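Local atomic coordinates of lovastatin nonaketide synthase, polyketide synthase component (Aspergillus terreus, PDB entry 7CPX), a protein that builds the nonaketide backbone of lovastatin as a homodimeric iterative polyketide synthase, condensing nine malonyl units and working with the partner protein LovC. Residues A[1882-1886]-A[2083-2087]; A[1890-1894]-A[1931-1937]; A[1924-1928]-A[2092-2096]; A[1939-1943]-A[1973-1977]; A[1964-1970]-A[1988-1994]. The protein carries 2 engineered substitutions. All coordinates share one frame; numbering follows the deposited sequence.

All five interactions lie in one region of the chain, away from the annotated catalytic residues and the NADP pocket, so they describe the build of the fold. Helix 1935-1953 is the hub: its start meets strand 1887-1898 in interaction 2, and its next turn meets helix 1972-1985 in interaction 4, the centres lying about 12 Å apart. Helix 2085-2095 serves interaction 1 at its start and interaction 3 in its C-terminal part. Interactions 3 and 4 touch, for example A2095 CA to L1943 CD2 at 3.4 Å. Interaction 5 pairs the strands on either side of helix 1972-1985 in sequence; its centre is about 13 Å from that of interaction 4.

Interaction 1: A[1882-1886]-A[2083-2087]. Engineered in segment 1882-1886: Q1884 (natural residue Gly), A1885 (natural residue Gln).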
# COMPACT_ATOMS: atom_id res chain seq x y z
N ARG A 1882 14.18 -33.34 28.87
CA ARG A 1882 13.87 -32.98 30.24
C ARG A 1882 13.75 -34.24 31.09
O ARG A 1882 13.20 -35.25 30.65
CB ARG A 1882 12.58 -32.17 30.29
CG ARG A 1882 12.26 -31.58 31.66
CD ARG A 1882 10.90 -30.89 31.65
NE ARG A 1882 10.59 -30.27 32.93
CZ ARG A 1882 9.44 -29.68 33.21
NH1 ARG A 1882 8.46 -29.62 32.33
NH2 ARG A 1882 9.27 -29.13 34.41
N VAL A 1883 14.27 -34.17 32.31
CA VAL A 1883 14.36 -35.32 33.20
C VAL A 1883 13.77 -34.93 34.55
O VAL A 1883 14.41 -34.22 35.33
CB VAL A 1883 15.81 -35.81 33.35
CG1 VAL A 1883 15.92 -36.79 34.50
CG2 VAL A 1883 16.28 -36.45 32.05
N GLN A 1884 12.55 -35.41 34.81
CA GLN A 1884 11.87 -35.24 36.10
C GLN A 1884 12.14 -33.86 36.70
O GLN A 1884 12.46 -33.71 37.88
CB GLN A 1884 12.28 -36.34 37.08
CG GLN A 1884 13.77 -36.43 37.35
CD GLN A 1884 14.07 -36.96 38.74
OE1 GLN A 1884 14.67 -38.03 38.89
NE2 GLN A 1884 13.66 -36.22 39.76
N ALA A 1885 12.00 -32.83 35.86
CA ALA A 1885 12.11 -31.45 36.30
C ALA A 1885 13.50 -31.11 36.81
O ALA A 1885 13.73 -30.00 37.31
CB ALA A 1885 11.07 -31.15 37.39
N LEU A 1886 14.45 -32.05 36.71
CA LEU A 1886 15.82 -31.76 37.11
C LEU A 1886 16.51 -30.85 36.11
O LEU A 1886 17.42 -30.10 36.47
CB LEU A 1886 16.61 -33.05 37.28
CG LEU A 1886 16.24 -33.93 38.48
CD1 LEU A 1886 16.96 -35.26 38.39
CD2 LEU A 1886 16.56 -33.23 39.79
N LEU A 2083 20.30 -37.58 40.93
CA LEU A 2083 19.33 -38.41 40.23
C LEU A 2083 19.26 -39.80 40.87
O LEU A 2083 20.29 -40.47 41.00
CB LEU A 2083 19.69 -38.53 38.75
CG LEU A 2083 18.71 -39.32 37.89
CD1 LEU A 2083 17.43 -38.53 37.67
CD2 LEU A 2083 19.34 -39.69 36.55
N PRO A 2084 18.06 -40.24 41.25
CA PRO A 2084 17.94 -41.60 41.80
C PRO A 2084 18.36 -42.65 40.77
O PRO A 2084 18.11 -42.50 39.57
CB PRO A 2084 16.45 -41.72 42.14
CG PRO A 2084 15.96 -40.32 42.24
CD PRO A 2084 16.77 -39.53 41.27
N ALA A 2085 19.01 -43.71 41.26
CA ALA A 2085 19.31 -44.83 40.38
C ALA A 2085 18.04 -45.50 39.90
O ALA A 2085 18.00 -46.05 38.78
CB ALA A 2085 20.21 -45.84 41.11
N ALA A 2086 16.99 -45.47 40.71
CA ALA A 2086 15.70 -46.00 40.29
C ALA A 2086 15.24 -45.35 39.00
O ALA A 2086 14.53 -45.98 38.21
CB ALA A 2086 14.66 -45.80 41.39
N TYR A 2087 15.64 -44.10 38.75
CA TYR A 2087 15.23 -43.43 37.52
C TYR A 2087 15.71 -44.20 36.30
O TYR A 2087 14.89 -44.67 35.49
CB TYR A 2087 15.77 -42.00 37.49
CG TYR A 2087 15.36 -41.25 36.24
CD1 TYR A 2087 14.15 -40.57 36.18
CD2 TYR A 2087 16.16 -41.24 35.11
CE1 TYR A 2087 13.76 -39.90 35.04
CE2 TYR A 2087 15.78 -40.57 33.97
CZ TYR A 2087 14.58 -39.90 33.94
OH TYR A 2087 14.20 -39.23 32.80
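V1883 and Y2087 make the first of two apolar groups. The CG1 methyl of V1883 comes to 3.4 Å from CZ of the Y2087 ring, approaching obliquely, and CG2 lies 3.6 Å from the phenol oxygen OH. The tyrosine reaches across because CG stands anti to its own backbone nitrogen (chi1 -179°), which sends the ring out from the first turn of the helix toward segment 1882-1886. Valine suits this place because it is compact and offers two methyls to one aromatic group. A second apolar group is centred on the CD1 methyl of L2083, which lies 3.9 Å from V1883 CG1 and 3.4 Å from L1886 CD1. L2083 thus links two residues that stand three apart on the turn at 1883-1886, where L1886 N bonds back to V1883 O.

Contacts of a polar group with carbon are made by Q1884, an engineered residue, as is A1885 beside it. The Q1884 amide slides past the Y2087 ring in the opposite direction, the two planes 37° apart, with OE1 3.8 Å from Y2087 CD1. Q1884 OE1 also lies 3.5 Å from P2084 CD. No hydrogen bond joins the two segments, so packing alone connects them.

Around this contact, L1908 of strand 1901-1909 touches V1883, L2083 and Y2087 together, while A1944 and V1947 of helix 1935-1953 pack on Y2087. The ring therefore packs between segment 1882-1886, strand 1901-1909 and helix 1935-1953.

Interaction 2: A[1890-1894]-A[1931-1937]; sequences YLVQG and LSEGGGS
The amide nitrogen NE2 of Q1893 faces two successive backbone carbonyls of the loop ahead of helix 1935-1953. It donates to L1931 O at 3.2 Å, with an N-H...O angle of 134°, and to S1932 O at 3.5 Å, where the bond is straighter at 152°. Both bonds are weak, so they probably steer the amide rather than hold it firmly. Glutamine suits the place because it is long enough to span the gap from strand to loop: its chain is extended, with CG anti to the backbone nitrogen (chi1 178°). The other end of the amide, OE1, rests 3.5 Å from S1937 CB.

Two residues earlier on the strand, L1891 points to the same side. Its CD1 methyl packs on S1937, 3.7 Å from CB and 3.3 Å from the backbone oxygen. S1937 O accepts a hydrogen bond from T1941 OG1. The hydroxyl of S1937 turns back toward G1934 O, although the modelled separation is too short to trust in detail.

Three glycines, G1934 to G1936, occupy the helix start. G1934, at the N-cap position, has a positive phi (77°) that glycine adopts readily; a CB on G1935 would run into S1932 OG, and G1936 lies close against L1931. The whole is a helix N-terminus laid against a beta-strand, a strand glutamine bonding to carbonyls of the loop that leads into it.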
# COMPACT_ATOMS: atom_id res chain seq x y z
N TYR A 1890 21.21 -34.52 27.51
CA TYR A 1890 21.33 -35.25 26.26
C TYR A 1890 21.63 -36.71 26.56
O TYR A 1890 22.57 -37.02 27.29
CB TYR A 1890 22.45 -34.66 25.40
CG TYR A 1890 22.25 -33.22 25.00
CD1 TYR A 1890 21.54 -32.89 23.85
CD2 TYR A 1890 22.80 -32.19 25.75
CE1 TYR A 1890 21.37 -31.58 23.47
CE2 TYR A 1890 22.63 -30.87 25.38
CZ TYR A 1890 21.91 -30.57 24.24
OH TYR A 1890 21.74 -29.26 23.87
N LEU A 1891 20.83 -37.61 25.99
CA LEU A 1891 21.06 -39.03 26.19
C LEU A 1891 22.27 -39.45 25.36
O LEU A 1891 22.26 -39.32 24.13
CB LEU A 1891 19.83 -39.83 25.80
CG LEU A 1891 19.81 -41.33 26.15
CD1 LEU A 1891 20.71 -42.14 25.23
CD2 LEU A 1891 20.21 -41.54 27.60
N VAL A 1892 23.31 -39.95 26.03
CA VAL A 1892 24.55 -40.32 25.37
C VAL A 1892 24.87 -41.77 25.69
O VAL A 1892 24.47 -42.30 26.73
CB VAL A 1892 25.72 -39.41 25.81
CG1 VAL A 1892 25.39 -37.96 25.51
CG2 VAL A 1892 26.02 -39.60 27.29
N GLN A 1893 25.58 -42.42 24.78
CA GLN A 1893 26.06 -43.78 24.95
C GLN A 1893 27.51 -43.84 24.50
O GLN A 1893 27.89 -43.18 23.53
CB GLN A 1893 25.21 -44.77 24.14
CG GLN A 1893 25.67 -46.22 24.22
CD GLN A 1893 24.85 -47.14 23.35
OE1 GLN A 1893 24.07 -46.68 22.50
NE2 GLN A 1893 25.01 -48.44 23.54
N GLY A 1894 28.32 -44.62 25.20
CA GLY A 1894 29.70 -44.76 24.79
C GLY A 1894 30.55 -45.38 25.88
O GLY A 1894 30.06 -45.86 26.90
N LEU A 1931 20.81 -53.10 24.60
CA LEU A 1931 20.91 -51.68 24.29
C LEU A 1931 22.01 -51.50 23.25
O LEU A 1931 23.10 -50.99 23.52
CB LEU A 1931 21.17 -50.87 25.56
CG LEU A 1931 20.16 -51.07 26.69
CD1 LEU A 1931 20.59 -50.32 27.94
CD2 LEU A 1931 18.77 -50.62 26.25
N SER A 1932 21.70 -51.94 22.04
CA SER A 1932 22.70 -52.08 20.98
C SER A 1932 23.27 -50.71 20.60
O SER A 1932 22.85 -49.66 21.10
CB SER A 1932 22.08 -52.76 19.77
OG SER A 1932 20.99 -52.01 19.27
N GLU A 1933 24.24 -50.74 19.70
CA GLU A 1933 24.89 -49.52 19.25
C GLU A 1933 23.88 -48.62 18.56
O GLU A 1933 23.28 -49.00 17.55
CB GLU A 1933 26.04 -49.85 18.30
CG GLU A 1933 27.23 -50.56 18.96
CD GLU A 1933 26.95 -52.01 19.29
OE1 GLU A 1933 25.83 -52.49 18.98
OE2 GLU A 1933 27.84 -52.68 19.85
N GLY A 1934 23.69 -47.42 19.10
CA GLY A 1934 22.73 -46.48 18.54
C GLY A 1934 21.29 -46.80 18.89
O GLY A 1934 20.58 -45.94 19.41
N GLY A 1935 20.84 -48.02 18.61
CA GLY A 1935 19.48 -48.39 18.94
C GLY A 1935 19.19 -48.25 20.42
O GLY A 1935 18.16 -47.70 20.83
N GLY A 1936 20.10 -48.75 21.26
CA GLY A 1936 19.91 -48.63 22.69
C GLY A 1936 19.80 -47.19 23.15
O GLY A 1936 18.98 -46.86 24.00
N SER A 1937 20.63 -46.31 22.57
CA SER A 1937 20.53 -44.90 22.90
C SER A 1937 19.17 -44.35 22.50
O SER A 1937 18.56 -43.56 23.23
CB SER A 1937 21.65 -44.12 22.21
OG SER A 1937 21.48 -44.13 20.80

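Interaction 3: A[1924-1928]-A[2092-2096]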
# COMPACT_ATOMS: atom_id res chain seq x y z
N TYR A 1924 24.02 -45.00 33.44
CA TYR A 1924 23.63 -46.41 33.54
C TYR A 1924 24.82 -47.24 33.08
O TYR A 1924 25.14 -47.27 31.89
CB TYR A 1924 22.39 -46.69 32.69
CG TYR A 1924 21.85 -48.09 32.84
CD1 TYR A 1924 21.18 -48.47 33.99
CD2 TYR A 1924 22.01 -49.03 31.83
CE1 TYR A 1924 20.69 -49.75 34.14
CE2 TYR A 1924 21.52 -50.31 31.97
CZ TYR A 1924 20.86 -50.67 33.13
OH TYR A 1924 20.37 -51.95 33.27
N THR A 1925 25.48 -47.91 34.03
CA THR A 1925 26.79 -48.48 33.80
C THR A 1925 26.76 -49.88 33.19
O THR A 1925 27.82 -50.39 32.80
CB THR A 1925 27.58 -48.53 35.11
OG1 THR A 1925 26.89 -49.36 36.05
CG2 THR A 1925 27.74 -47.13 35.69
N GLU A 1926 25.60 -50.52 33.11
CA GLU A 1926 25.54 -51.88 32.59
C GLU A 1926 25.89 -51.90 31.11
O GLU A 1926 25.42 -51.06 30.33
CB GLU A 1926 24.16 -52.49 32.82
CG GLU A 1926 24.08 -53.97 32.48
CD GLU A 1926 22.70 -54.54 32.73
OE1 GLU A 1926 21.80 -53.78 33.16
OE2 GLU A 1926 22.51 -55.75 32.50
N ALA A 1927 26.70 -52.88 30.71
CA ALA A 1927 27.10 -53.05 29.31
C ALA A 1927 26.18 -54.06 28.63
O ALA A 1927 26.60 -55.11 28.14
CB ALA A 1927 28.56 -53.48 29.23
N ASP A 1928 24.90 -53.71 28.59
CA ASP A 1928 23.88 -54.58 28.01
C ASP A 1928 23.92 -54.47 26.49
O ASP A 1928 23.66 -53.39 25.94
CB ASP A 1928 22.50 -54.22 28.55
CG ASP A 1928 21.42 -55.16 28.05
OD1 ASP A 1928 21.75 -56.15 27.37
OD2 ASP A 1928 20.23 -54.90 28.34
N VAL A 2092 15.43 -48.08 31.74
CA VAL A 2092 15.91 -49.24 30.99
C VAL A 2092 14.90 -50.38 31.07
O VAL A 2092 14.75 -51.13 30.10
CB VAL A 2092 17.29 -49.68 31.50
CG1 VAL A 2092 18.30 -48.54 31.34
CG2 VAL A 2092 17.23 -50.14 32.94
N SER A 2093 14.22 -50.54 32.20
CA SER A 2093 13.21 -51.59 32.30
C SER A 2093 12.10 -51.36 31.28
O SER A 2093 11.67 -52.30 30.59
CB SER A 2093 12.63 -51.63 33.71
OG SER A 2093 11.62 -52.61 33.82
N LEU A 2094 11.62 -50.12 31.16
CA LEU A 2094 10.58 -49.82 30.18
C LEU A 2094 11.11 -49.98 28.76
O LEU A 2094 10.40 -50.48 27.88
CB LEU A 2094 10.05 -48.41 30.39
CG LEU A 2094 9.27 -48.11 31.67
CD1 LEU A 2094 8.98 -46.62 31.76
CD2 LEU A 2094 7.97 -48.90 31.69
N ALA A 2095 12.35 -49.57 28.52
CA ALA A 2095 12.93 -49.72 27.19
C ALA A 2095 13.00 -51.18 26.79
O ALA A 2095 12.70 -51.54 25.65
CB ALA A 2095 14.32 -49.09 27.15
N ARG A 2096 13.36 -52.05 27.74
CA ARG A 2096 13.44 -53.48 27.48
C ARG A 2096 12.07 -54.06 27.13
O ARG A 2096 12.00 -55.18 26.62
CB ARG A 2096 14.05 -54.19 28.68
CG ARG A 2096 15.56 -54.02 28.74
CD ARG A 2096 16.12 -54.22 30.13
NE ARG A 2096 17.58 -54.17 30.13
CZ ARG A 2096 18.33 -54.13 31.22
NH1 ARG A 2096 17.80 -54.11 32.43
NH2 ARG A 2096 19.66 -54.11 31.09
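A salt-bridge network at the protein surface joins E1926 and D1928, from the loop after strand 1923-1924, to R2096, near the C-terminal part of helix 2085-2095. R2096 grips D1928 side-on with two nitrogens directed at one oxygen: NH2 lies 2.9 Å and NE 3.3 Å from OD2. The NE bond runs nearly along the C-O direction, whereas NH2 meets the oxygen from above the carboxylate plane. NH2 also donates to E1926 OE1 at 3.0 Å in a fairly straight bond (163°), the carboxylate and guanidinium planes being 76° apart. Arginine is apt here, since its flat group offers several N-H directions to two acids at once. An extended chain from CG to NE carries it over to the loop. Sharing one guanidinium probably eases the closeness of the two negative charges. The other oxygen of D1928, OD1, is held by N1930 ND2, which helps to fix the carboxylate.

Beside this network V2092, one turn earlier on the helix, makes a CH-pi contact: CG1 sits 3.6 Å from the centroid of the Y1924 ring, almost on its normal. Over the opposite face lies the backbone nitrogen of E1926, displaced toward the rim. V2092 CG2 comes 3.7 Å from Y1924 CZ, so both methyls of the valine are used.

From the same helix, L2094 and A2095 pack on helix 1935-1953, and L2094 also on helix 1972-1985.

Interaction 4: A[1939-1943]-A[1973-1977]; sequences MVTVL and ICGQM
Of the CA pairs across the two segments, V1942 and C1974 lie nearest. The CG1 methyl of V1942 drops onto the backbone of the partner helix, 3.4 Å from C1974 CA, and also meets CG of M1977 at 3.5 Å. Its CG2 methyl touches CG2 of I1973 at 3.8 Å. With CG1 anti to the backbone nitrogen (chi1 161°), the two branches divide, CG1 to C1974 and M1977, CG2 to I1973. A short beta-branched side chain suits such a place, as it fills space without holding the backbones apart.

Beside this valine, longer side chains extend the contact. L1943 lays CD2 against M1977 CG at 3.4 Å, and the two side chains cross at about a right angle. M1977 bends at chi2 (-56°), which brings its sulfur beside the same leucine methyl. M1939 does not point straight at the partner helix; bends at chi2 and chi3 bring CE to 3.7 Å from I1973 CG2 and 4.0 Å from M1977 CE. Methionine is useful at both points because its unbranched chain adapts to the room between the helices. The contact is wholly apolar and buried.

The axes of the two short segments pass 9.3 Å apart with a crossing angle of -57°. Farther out, V2091, L2094 and A2095 of helix 2085-2095 cover L1943, L1891 packs on V1940 and T1941, and L2099 and S2101 touch M1939. Helix 1935-1953 thus packs on helices 1972-1985 and 2085-2095 and on strands 1869-1883 and 1887-1898.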
# COMPACT_ATOMS: atom_id res chain seq x y z
N MET A 1939 16.30 -46.00 22.30
CA MET A 1939 15.28 -46.48 23.21
C MET A 1939 15.37 -45.77 24.56
O MET A 1939 14.35 -45.40 25.14
CB MET A 1939 15.41 -48.00 23.40
CG MET A 1939 15.48 -48.78 22.09
SD MET A 1939 14.39 -48.15 20.81
CE MET A 1939 13.21 -49.50 20.67
N VAL A 1940 16.59 -45.58 25.08
CA VAL A 1940 16.73 -44.93 26.37
C VAL A 1940 16.29 -43.47 26.28
O VAL A 1940 15.70 -42.93 27.23
CB VAL A 1940 18.17 -45.06 26.90
CG1 VAL A 1940 18.30 -44.37 28.24
CG2 VAL A 1940 18.55 -46.52 27.03
N THR A 1941 16.55 -42.81 25.15
CA THR A 1941 16.06 -41.46 24.95
C THR A 1941 14.54 -41.43 24.94
O THR A 1941 13.91 -40.58 25.59
CB THR A 1941 16.61 -40.92 23.62
OG1 THR A 1941 18.04 -40.92 23.66
CG2 THR A 1941 16.11 -39.51 23.35
N VAL A 1942 13.94 -42.36 24.20
CA VAL A 1942 12.48 -42.43 24.13
C VAL A 1942 11.90 -42.61 25.52
O VAL A 1942 10.91 -41.97 25.89
CB VAL A 1942 12.06 -43.56 23.18
CG1 VAL A 1942 10.63 -43.95 23.45
CG2 VAL A 1942 12.25 -43.14 21.73
N LEU A 1943 12.51 -43.48 26.32
CA LEU A 1943 11.98 -43.74 27.65
C LEU A 1943 12.25 -42.60 28.61
O LEU A 1943 11.46 -42.37 29.52
CB LEU A 1943 12.54 -45.04 28.21
CG LEU A 1943 11.81 -46.32 27.81
CD1 LEU A 1943 10.33 -46.25 28.16
CD2 LEU A 1943 11.99 -46.61 26.33
N ILE A 1973 8.18 -45.40 18.25
CA ILE A 1973 8.84 -45.95 19.43
C ILE A 1973 8.36 -45.21 20.67
O ILE A 1973 8.07 -45.82 21.71
CB ILE A 1973 10.37 -45.85 19.28
CG1 ILE A 1973 10.84 -46.49 17.97
CG2 ILE A 1973 11.06 -46.53 20.46
CD1 ILE A 1973 12.31 -46.28 17.69
N CYS A 1974 8.27 -43.88 20.58
CA CYS A 1974 7.80 -43.09 21.71
C CYS A 1974 6.37 -43.44 22.05
O CYS A 1974 6.01 -43.49 23.23
CB CYS A 1974 7.94 -41.60 21.41
SG CYS A 1974 7.65 -40.53 22.84
N GLY A 1975 5.53 -43.68 21.05
CA GLY A 1975 4.15 -44.07 21.34
C GLY A 1975 4.07 -45.38 22.10
O GLY A 1975 3.38 -45.49 23.12
N GLN A 1976 4.80 -46.40 21.62
CA GLN A 1976 4.78 -47.69 22.30
C GLN A 1976 5.31 -47.57 23.72
O GLN A 1976 4.73 -48.12 24.66
CB GLN A 1976 5.59 -48.71 21.50
CG GLN A 1976 5.74 -50.06 22.19
CD GLN A 1976 6.48 -51.07 21.33
OE1 GLN A 1976 6.78 -50.81 20.17
NE2 GLN A 1976 6.77 -52.23 21.91
N MET A 1977 6.42 -46.85 23.89
CA MET A 1977 7.02 -46.75 25.22
C MET A 1977 6.17 -45.89 26.15
O MET A 1977 6.13 -46.14 27.35
CB MET A 1977 8.43 -46.19 25.09
CG MET A 1977 9.36 -47.07 24.26
SD MET A 1977 9.48 -48.77 24.86
CE MET A 1977 10.85 -49.37 23.88

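Interaction 5: A[1964-1970]-A[1988-1994]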
# COMPACT_ATOMS: atom_id res chain seq x y z
N SER A 1964 -5.86 -39.44 33.08
CA SER A 1964 -5.71 -39.73 31.66
C SER A 1964 -5.07 -38.54 30.97
O SER A 1964 -5.38 -37.39 31.29
CB SER A 1964 -7.07 -40.05 31.02
OG SER A 1964 -6.92 -40.31 29.63
N ILE A 1965 -4.17 -38.83 30.03
CA ILE A 1965 -3.47 -37.80 29.27
C ILE A 1965 -3.47 -38.19 27.79
O ILE A 1965 -3.70 -39.34 27.43
CB ILE A 1965 -2.02 -37.59 29.76
CG1 ILE A 1965 -1.15 -38.80 29.43
CG2 ILE A 1965 -2.01 -37.31 31.25
CD1 ILE A 1965 0.29 -38.64 29.84
N LEU A 1966 -3.19 -37.20 26.95
CA LEU A 1966 -3.09 -37.39 25.51
C LEU A 1966 -1.73 -36.89 25.04
O LEU A 1966 -1.30 -35.80 25.43
CB LEU A 1966 -4.20 -36.64 24.77
CG LEU A 1966 -4.14 -36.66 23.24
CD1 LEU A 1966 -4.27 -38.08 22.71
CD2 LEU A 1966 -5.22 -35.77 22.66
N VAL A 1967 -1.06 -37.69 24.22
CA VAL A 1967 0.24 -37.35 23.64
C VAL A 1967 0.06 -37.26 22.14
O VAL A 1967 -0.40 -38.22 21.51
CB VAL A 1967 1.32 -38.37 24.02
CG1 VAL A 1967 2.68 -37.90 23.52
CG2 VAL A 1967 1.34 -38.60 25.51
N LEU A 1968 0.45 -36.13 21.56
CA LEU A 1968 0.18 -35.82 20.17
C LEU A 1968 1.43 -36.02 19.32
O LEU A 1968 2.51 -35.52 19.66
CB LEU A 1968 -0.32 -34.38 20.02
CG LEU A 1968 -0.51 -33.87 18.59
CD1 LEU A 1968 -1.44 -34.78 17.81
CD2 LEU A 1968 -1.04 -32.45 18.60
N ASN A 1969 1.27 -36.77 18.23
CA ASN A 1969 2.34 -37.02 17.27
C ASN A 1969 3.67 -37.39 17.94
O ASN A 1969 4.69 -36.75 17.69
CB ASN A 1969 2.52 -35.82 16.36
CG ASN A 1969 3.43 -36.12 15.18
OD1 ASN A 1969 3.65 -37.27 14.83
ND2 ASN A 1969 3.95 -35.07 14.56
N PRO A 1970 3.68 -38.41 18.79
CA PRO A 1970 4.95 -38.90 19.33
C PRO A 1970 5.60 -39.87 18.35
O PRO A 1970 4.92 -40.44 17.49
CB PRO A 1970 4.52 -39.61 20.62
CG PRO A 1970 3.18 -40.15 20.29
CD PRO A 1970 2.54 -39.14 19.37
N GLN A 1988 -3.79 -43.50 32.09
CA GLN A 1988 -4.41 -43.80 30.80
C GLN A 1988 -3.84 -42.86 29.75
O GLN A 1988 -4.23 -41.69 29.65
CB GLN A 1988 -5.92 -43.67 30.89
CG GLN A 1988 -6.66 -44.02 29.62
CD GLN A 1988 -8.15 -44.20 29.83
OE1 GLN A 1988 -8.58 -45.20 30.40
NE2 GLN A 1988 -8.93 -43.23 29.39
N VAL A 1989 -2.91 -43.37 28.94
CA VAL A 1989 -2.24 -42.58 27.92
C VAL A 1989 -2.90 -42.85 26.57
O VAL A 1989 -3.04 -44.01 26.16
CB VAL A 1989 -0.74 -42.92 27.86
CG1 VAL A 1989 -0.08 -42.22 26.68
CG2 VAL A 1989 -0.06 -42.53 29.16
N HIS A 1990 -3.30 -41.78 25.89
CA HIS A 1990 -3.83 -41.86 24.54
C HIS A 1990 -2.79 -41.33 23.57
O HIS A 1990 -2.06 -40.38 23.89
CB HIS A 1990 -5.13 -41.05 24.41
CG HIS A 1990 -6.21 -41.50 25.34
ND1 HIS A 1990 -7.03 -42.57 25.07
CD2 HIS A 1990 -6.62 -41.00 26.53
CE1 HIS A 1990 -7.89 -42.72 26.06
NE2 HIS A 1990 -7.66 -41.78 26.96
N LEU A 1991 -2.70 -41.95 22.40
CA LEU A 1991 -1.75 -41.56 21.37
C LEU A 1991 -2.50 -40.98 20.19
O LEU A 1991 -3.47 -41.57 19.70
CB LEU A 1991 -0.91 -42.76 20.91
CG LEU A 1991 -0.12 -43.50 21.99
CD1 LEU A 1991 0.77 -44.55 21.33
CD2 LEU A 1991 0.71 -42.54 22.82
N ALA A 1992 -2.05 -39.81 19.73
CA ALA A 1992 -2.59 -39.18 18.53
C ALA A 1992 -1.44 -38.90 17.58
O ALA A 1992 -0.40 -38.38 17.99
CB ALA A 1992 -3.32 -37.88 18.88
N THR A 1993 -1.62 -39.26 16.31
CA THR A 1993 -0.60 -39.07 15.29
C THR A 1993 -1.21 -38.36 14.09
O THR A 1993 -2.34 -38.66 13.68
CB THR A 1993 0.01 -40.40 14.84
OG1 THR A 1993 1.04 -40.16 13.88
CG2 THR A 1993 -1.05 -41.30 14.23
N THR A 1994 -0.46 -37.41 13.54
CA THR A 1994 -0.88 -36.66 12.36
C THR A 1994 -0.30 -37.24 11.07
O THR A 1994 -0.49 -36.66 10.00
CB THR A 1994 -0.46 -35.20 12.49
OG1 THR A 1994 0.96 -35.11 12.60
CG2 THR A 1994 -1.11 -34.58 13.72
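Backbone hydrogen bonds join I1965 and V1967 to the neighbouring strand in the staggered pattern of parallel pairing. I1965 N donates to Q1988 O, and I1965 O accepts from H1990 N; V1967 repeats this with H1990 O and A1992 N, each bond 2.9 Å. Beyond V1967 the N1969 N to A1992 O approach is modelled too short to be reliable.

Side-chain polar contacts gather at the start. S1964 OG donates to Q1988 O at 3.0 Å, from the face of that carbonyl opposite I1965 N, a task suited to a small hydroxyl. Q1988 NE2 donates to H1990 NE2 at 3.1 Å. At the other end N1969 ND2 bonds to S2036.

Apolar contacts occupy both faces. I1965 CG1 lies alongside V1989 CG2 at 3.9 Å, and both residues pack against E1950 of helix 1935-1953, I1965 also against I1953. On the other face L1966 CD1 and L1968 CD1 flank A1992 CB, at 4.0 and 3.8 Å, and small alanine leaves them room; L1968 continues onto helix 2041-2051.

With helix 1972-1985 linking them in sequence, the strands form a beta-alpha-beta crossover of a Rossmann-like sheet. The acceptor role of H1990 NE2 is consistent with a neutral imidazole.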